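Local coordinates for protein MOR (Lactococcus phage TP901-1, PDB 6TRI) that probably acts as the phage's modulator of repression, a small all-helical protein of the helix-turn-helix clan that binds a second protein chain, at residues Y5-L10 with L39-T44; E16-Q21 with V54-L59. One frame throughout, in Å; residues are numbered along the deposited sequence.

Contact 1 (Y5-L10 with L39-T44); sequences YDYSSL and LNDKVT
Tyr7 lies across the backbone of Leu39 and the carboxylate of Asp41, joining the start of helix 8-17 to the loop that leaves helix 32-39. The succession of short helices is consistent with a helix-turn-helix formed by 21-28 and 32-39, so this loop would follow its second helix. Tyr7 is the N-cap residue of helix 8-17, and its CB points toward the loop. With CG anti to the carbonyl carbon (chi1 -60°), the ring runs on in that direction: CD2 comes to 3.4 Å from Leu39 O, CE2 lies 3.9 Å from Asp41 OD1, and OH ends 3.5 Å from the same Asp41 OD1. Both oxygens approach the ring obliquely. The hydroxyl also hydrogen-bonds to a polar side chain of a neighbouring protein chain. A water sits very close to it and 3.1 Å from Val43 O, so a bridge to the loop is possible but not certain. The carbonyl carbon of Tyr5 lies over one ring face, off centre toward the rim, and Trp45 meets the ring with its plane inclined.

Asp41 is the C-prime residue, with positive phi (56°), of the Schellman motif that ends helix 32-39. Its OD1 also reaches the edge of the Tyr5 ring, in plane, 3.3 Å from CD2, with the carboxylate standing almost perpendicular to the ring (89°). Tyr5 OH has its hydrogen-bond partner in the neighbouring chain, so both tyrosines link this contact to the interface.

Toward helix 8-17 the contact turns apolar: Leu10 and Leu39 cross at about a right angle, their CD2 methyls 3.9 Å apart. At the helix start, Asp6 OD2 accepts from Ser8 N at 3.1 Å, which makes an Asx turn, and also takes a bond from Ser8 OG at 2.7 Å.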
loop_
_atom_site.group_PDB
_atom_site.type_symbol
_atom_site.label_atom_id
_atom_site.label_comp_id
_atom_site.label_asym_id
_atom_site.label_seq_id
_atom_site.Cartn_x
_atom_site.Cartn_y
_atom_site.Cartn_z
ATOM N N TYR B 5 2.549 1.719 -11.611
ATOM C CA TYR B 5 1.389 2.404 -11.055
ATOM C C TYR B 5 1.120 3.724 -11.771
ATOM O O TYR B 5 2.034 4.509 -12.021
ATOM C CB TYR B 5 1.572 2.652 -9.557
ATOM C CG TYR B 5 1.834 1.398 -8.758
ATOM C CD1 TYR B 5 0.791 0.566 -8.368
ATOM C CD2 TYR B 5 3.127 1.045 -8.389
ATOM C CE1 TYR B 5 1.030 -0.585 -7.637
ATOM C CE2 TYR B 5 3.375 -0.102 -7.658
ATOM C CZ TYR B 5 2.325 -0.912 -7.283
ATOM O OH TYR B 5 2.573 -2.054 -6.555
ATOM N N ASP B 6 -0.146 3.952 -12.099
ATOM C CA ASP B 6 -0.576 5.185 -12.742
ATOM C C ASP B 6 -0.882 6.240 -11.682
ATOM O O ASP B 6 -1.902 6.160 -10.995
ATOM C CB ASP B 6 -1.806 4.920 -13.617
ATOM C CG ASP B 6 -2.063 6.024 -14.624
ATOM O OD1 ASP B 6 -2.313 5.701 -15.805
ATOM O OD2 ASP B 6 -2.026 7.210 -14.236
ATOM N N TYR B 7 0.000 7.227 -11.547
ATOM C CA TYR B 7 -0.163 8.251 -10.518
ATOM C C TYR B 7 -0.792 9.539 -11.040
ATOM O O TYR B 7 -0.589 10.600 -10.454
ATOM C CB TYR B 7 1.183 8.590 -9.874
ATOM C CG TYR B 7 1.869 7.430 -9.192
ATOM C CD1 TYR B 7 1.325 6.844 -8.058
ATOM C CD2 TYR B 7 3.076 6.938 -9.669
ATOM C CE1 TYR B 7 1.955 5.787 -7.428
ATOM C CE2 TYR B 7 3.713 5.884 -9.046
ATOM C CZ TYR B 7 3.150 5.312 -7.927
ATOM O OH TYR B 7 3.785 4.263 -7.309
ATOM N N SER B 8 -1.549 9.449 -12.130
ATOM C CA SER B 8 -2.181 10.629 -12.716
ATOM C C SER B 8 -3.015 11.391 -11.693
ATOM O O SER B 8 -2.777 12.572 -11.450
ATOM C CB SER B 8 -3.059 10.244 -13.908
ATOM O OG SER B 8 -2.271 9.824 -15.008
ATOM N N SER B 9 -3.982 10.702 -11.090
ATOM C CA SER B 9 -4.860 11.312 -10.094
ATOM C C SER B 9 -4.071 11.911 -8.932
ATOM O O SER B 9 -4.381 13.007 -8.461
ATOM C CB SER B 9 -5.864 10.286 -9.566
ATOM O OG SER B 9 -6.716 9.824 -10.598
ATOM N N LEU B 10 -3.052 11.186 -8.476
ATOM C CA LEU B 10 -2.227 11.633 -7.360
ATOM C C LEU B 10 -1.507 12.936 -7.690
ATOM O O LEU B 10 -1.445 13.845 -6.863
ATOM C CB LEU B 10 -1.214 10.551 -6.976
ATOM C CG LEU B 10 -0.245 10.894 -5.841
ATOM C CD1 LEU B 10 -0.996 11.275 -4.577
ATOM C CD2 LEU B 10 0.701 9.733 -5.568
ATOM N N LEU B 39 7.239 9.057 -7.523
ATOM C CA LEU B 39 6.206 9.503 -8.452
ATOM C C LEU B 39 6.501 9.025 -9.866
ATOM O O LEU B 39 5.617 9.008 -10.723
ATOM C CB LEU B 39 6.079 11.026 -8.430
ATOM C CG LEU B 39 5.578 11.630 -7.119
ATOM C CD1 LEU B 39 5.516 13.147 -7.214
ATOM C CD2 LEU B 39 4.220 11.059 -6.766
ATOM N N ASN B 40 7.749 8.643 -10.109
ATOM C CA ASN B 40 8.151 8.146 -11.417
ATOM C C ASN B 40 8.360 6.638 -11.392
ATOM O O ASN B 40 9.019 6.075 -12.266
ATOM C CB ASN B 40 9.415 8.860 -11.892
ATOM C CG ASN B 40 9.165 10.324 -12.210
ATOM O OD1 ASN B 40 8.819 10.673 -13.338
ATOM N ND2 ASN B 40 9.326 11.185 -11.211
ATOM N N ASP B 41 7.793 6.005 -10.369
ATOM C CA ASP B 41 7.709 4.550 -10.269
ATOM C C ASP B 41 9.064 3.846 -10.368
ATOM O O ASP B 41 9.159 2.736 -10.892
ATOM C CB ASP B 41 6.766 4.012 -11.349
ATOM C CG ASP B 41 6.119 2.702 -10.957
ATOM O OD1 ASP B 41 5.644 2.590 -9.806
ATOM O OD2 ASP B 41 6.093 1.780 -11.796
ATOM N N LYS B 42 10.111 4.491 -9.867
ATOM C CA LYS B 42 11.420 3.857 -9.784
ATOM C C LYS B 42 11.607 3.220 -8.410
ATOM O O LYS B 42 12.294 2.208 -8.267
ATOM C CB LYS B 42 12.536 4.865 -10.056
ATOM C CG LYS B 42 12.607 5.356 -11.493
ATOM C CD LYS B 42 13.859 6.189 -11.710
ATOM C CE LYS B 42 13.963 6.692 -13.138
ATOM N NZ LYS B 42 15.207 7.487 -13.340
ATOM N N VAL B 43 10.992 3.830 -7.403
ATOM C CA VAL B 43 11.061 3.330 -6.035
ATOM C C VAL B 43 9.660 3.187 -5.460
ATOM O O VAL B 43 8.849 4.110 -5.539
ATOM C CB VAL B 43 11.895 4.258 -5.129
ATOM C CG1 VAL B 43 11.910 3.734 -3.705
ATOM C CG2 VAL B 43 13.310 4.389 -5.664
ATOM N N THR B 44 9.381 2.023 -4.885
ATOM C CA THR B 44 8.071 1.740 -4.315
ATOM C C THR B 44 7.777 2.641 -3.116
ATOM O O THR B 44 8.691 3.110 -2.440
ATOM C CB THR B 44 7.961 0.265 -3.891
ATOM O OG1 THR B 44 6.654 0.013 -3.363
ATOM C CG2 THR B 44 9.005 -0.073 -2.838
HETATM O O HOH W 1 6.304 4.485 -7.242
#

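Contact 2 (E16-Q21 with V54-L59); sequences EKCGTQ and VHVLEL
The C-terminal ends of helices 8-17 and 47-57 meet here, and the pair closest in backbone is Lys17 and Leu57, with CA atoms 6.2 Å apart. Lys17 makes the largest share of the 16-21 side, through its aliphatic chain. CB sits 3.8 Å from Leu57 CD2; bends at chi2 (-69°) and chi4 (-60°) then wrap the chain past the Leu57 carbonyl, near the C-terminal end of helix 47-57, bringing CE to 3.6 Å from Leu57 O. The negative end of the helix dipole could attract the ammonium.

Glu58 is the first residue to leave helical geometry, with positive phi (55°); its side chain, extended beyond CG, crosses that of Lys17 at about a right angle. OE1 comes to 3.3 Å from Lys17 CE, but the ammonium is not paired with it: NZ lies 4.3 Å from OE1, beyond a salt bridge. It is the residue before Lys17 that makes one, through Glu16 OE2, 3.5 Å from Lys17 NZ.

The chain next enters helix 21-28, probably the first helix of the helix-turn-helix, through the residues around Gly19. Gly19 leaves helical geometry there with positive phi, and Thr20 caps helix 21-28 by way of OG1 to Asn23 N. Cys18 points its CB toward 54-59, and its SG touches two side chains of helix 47-57: Leu57 CD2 at 4.0 Å and Val56 CG1 at 4.1 Å. Phe24 of helix 21-28 packs against both Cys18 and Leu57, while Val56 rests on Ala27.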
loop_
_atom_site.group_PDB
_atom_site.type_symbol
_atom_site.label_atom_id
_atom_site.label_comp_id
_atom_site.label_asym_id
_atom_site.label_seq_id
_atom_site.Cartn_x
_atom_site.Cartn_y
_atom_site.Cartn_z
ATOM N N GLU B 16 -2.776 20.667 -6.921
ATOM C CA GLU B 16 -3.895 21.376 -6.309
ATOM C C GLU B 16 -3.615 21.783 -4.860
ATOM O O GLU B 16 -3.876 22.920 -4.468
ATOM C CB GLU B 16 -5.153 20.505 -6.374
ATOM C CG GLU B 16 -6.304 20.970 -5.499
ATOM C CD GLU B 16 -7.431 19.951 -5.442
ATOM O OE1 GLU B 16 -7.382 18.967 -6.211
ATOM O OE2 GLU B 16 -8.364 20.131 -4.627
ATOM N N LYS B 17 -3.079 20.852 -4.073
ATOM C CA LYS B 17 -2.877 21.073 -2.643
ATOM C C LYS B 17 -1.541 21.731 -2.294
ATOM O O LYS B 17 -1.492 22.645 -1.470
ATOM C CB LYS B 17 -2.992 19.746 -1.886
ATOM C CG LYS B 17 -4.418 19.271 -1.645
ATOM C CD LYS B 17 -5.137 20.167 -0.649
ATOM C CE LYS B 17 -6.451 19.549 -0.195
ATOM N NZ LYS B 17 -7.389 19.312 -1.326
ATOM N N CYS B 18 -0.462 21.264 -2.913
ATOM C CA CYS B 18 0.878 21.698 -2.526
ATOM C C CYS B 18 1.523 22.645 -3.530
ATOM O O CYS B 18 2.366 23.464 -3.166
ATOM C CB CYS B 18 1.779 20.480 -2.326
ATOM S SG CYS B 18 1.190 19.331 -1.069
ATOM N N GLY B 19 1.129 22.533 -4.792
ATOM C CA GLY B 19 1.741 23.328 -5.839
ATOM C C GLY B 19 2.827 22.547 -6.552
ATOM O O GLY B 19 2.557 21.838 -7.520
ATOM N N THR B 20 4.060 22.668 -6.070
ATOM C CA THR B 20 5.183 21.959 -6.671
ATOM C C THR B 20 5.433 20.621 -5.989
ATOM O O THR B 20 4.974 20.379 -4.870
ATOM C CB THR B 20 6.481 22.785 -6.608
ATOM O OG1 THR B 20 6.930 22.863 -5.249
ATOM C CG2 THR B 20 6.256 24.186 -7.149
ATOM N N GLN B 21 6.162 19.754 -6.680
ATOM C CA GLN B 21 6.614 18.492 -6.113
ATOM C C GLN B 21 7.524 18.751 -4.916
ATOM O O GLN B 21 7.523 17.997 -3.942
ATOM C CB GLN B 21 7.337 17.670 -7.181
ATOM C CG GLN B 21 8.106 16.475 -6.662
ATOM C CD GLN B 21 8.873 15.772 -7.760
ATOM O OE1 GLN B 21 10.098 15.665 -7.707
ATOM N NE2 GLN B 21 8.155 15.285 -8.766
ATOM N N VAL B 54 -1.915 10.748 2.538
ATOM C CA VAL B 54 -3.353 10.841 2.768
ATOM C C VAL B 54 -3.669 11.998 3.706
ATOM O O VAL B 54 -4.629 12.739 3.495
ATOM C CB VAL B 54 -3.917 9.530 3.356
ATOM C CG1 VAL B 54 -5.383 9.695 3.744
ATOM C CG2 VAL B 54 -3.751 8.398 2.362
ATOM N N HIS B 55 -2.847 12.150 4.738
ATOM C CA HIS B 55 -2.985 13.250 5.687
ATOM C C HIS B 55 -2.698 14.599 5.032
ATOM O O HIS B 55 -3.458 15.555 5.196
ATOM C CB HIS B 55 -2.047 13.041 6.876
ATOM C CG HIS B 55 -2.016 14.191 7.834
ATOM N ND1 HIS B 55 -3.133 14.622 8.516
ATOM C CD2 HIS B 55 -1.000 14.996 8.229
ATOM C CE1 HIS B 55 -2.807 15.645 9.289
ATOM N NE2 HIS B 55 -1.519 15.890 9.131
ATOM N N VAL B 56 -1.597 14.664 4.290
ATOM C CA VAL B 56 -1.141 15.904 3.669
ATOM C C VAL B 56 -2.076 16.381 2.558
ATOM O O VAL B 56 -2.422 17.561 2.489
ATOM C CB VAL B 56 0.285 15.741 3.098
ATOM C CG1 VAL B 56 0.661 16.934 2.233
ATOM C CG2 VAL B 56 1.289 15.556 4.226
ATOM N N LEU B 57 -2.489 15.459 1.694
ATOM C CA LEU B 57 -3.336 15.807 0.556
ATOM C C LEU B 57 -4.823 15.751 0.899
ATOM O O LEU B 57 -5.671 16.093 0.070
ATOM C CB LEU B 57 -3.029 14.882 -0.620
ATOM C CG LEU B 57 -1.589 14.985 -1.125
ATOM C CD1 LEU B 57 -1.293 13.886 -2.125
ATOM C CD2 LEU B 57 -1.341 16.358 -1.737
ATOM N N GLU B 58 -5.123 15.329 2.125
ATOM C CA GLU B 58 -6.494 15.214 2.615
ATOM C C GLU B 58 -7.331 14.345 1.687
ATOM O O GLU B 58 -8.456 14.691 1.336
ATOM C CB GLU B 58 -7.131 16.597 2.774
ATOM C CG GLU B 58 -6.532 17.420 3.905
ATOM C CD GLU B 58 -7.137 18.808 4.012
ATOM O OE1 GLU B 58 -7.124 19.543 3.002
ATOM O OE2 GLU B 58 -7.627 19.162 5.105
ATOM N N LEU B 59 -6.762 13.211 1.292
ATOM C CA LEU B 59 -7.447 12.273 0.419
ATOM C C LEU B 59 -8.489 11.467 1.185
ATOM O O LEU B 59 -8.330 11.202 2.379
ATOM C CB LEU B 59 -6.443 11.324 -0.241
ATOM C CG LEU B 59 -5.250 11.961 -0.955
ATOM C CD1 LEU B 59 -4.356 10.898 -1.581
ATOM C CD2 LEU B 59 -5.729 12.938 -2.003
#

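How the contacts relate
From the N terminus, 5-10 opens contact 1 and 16-21 opens contact 2 before either is closed. The chain runs through helices 21-28 and 32-39, then 39-44 closes the first loop; after helix 47-57 begins, 54-59 closes the second. The two closures therefore cross rather than nest, and both loops contain the probable helix-turn-helix pair. Helix 8-17 is common to them: contact 1 anchors its start and contact 2 its end, with their centres 15 Å apart and on opposite sides of the chain's centre. They touch at two places: between the buried Leu10 CD1 and Leu57 CD1 (3.6 Å), and where Leu39 CD1 packs against Gln21 NE2 (3.7 Å).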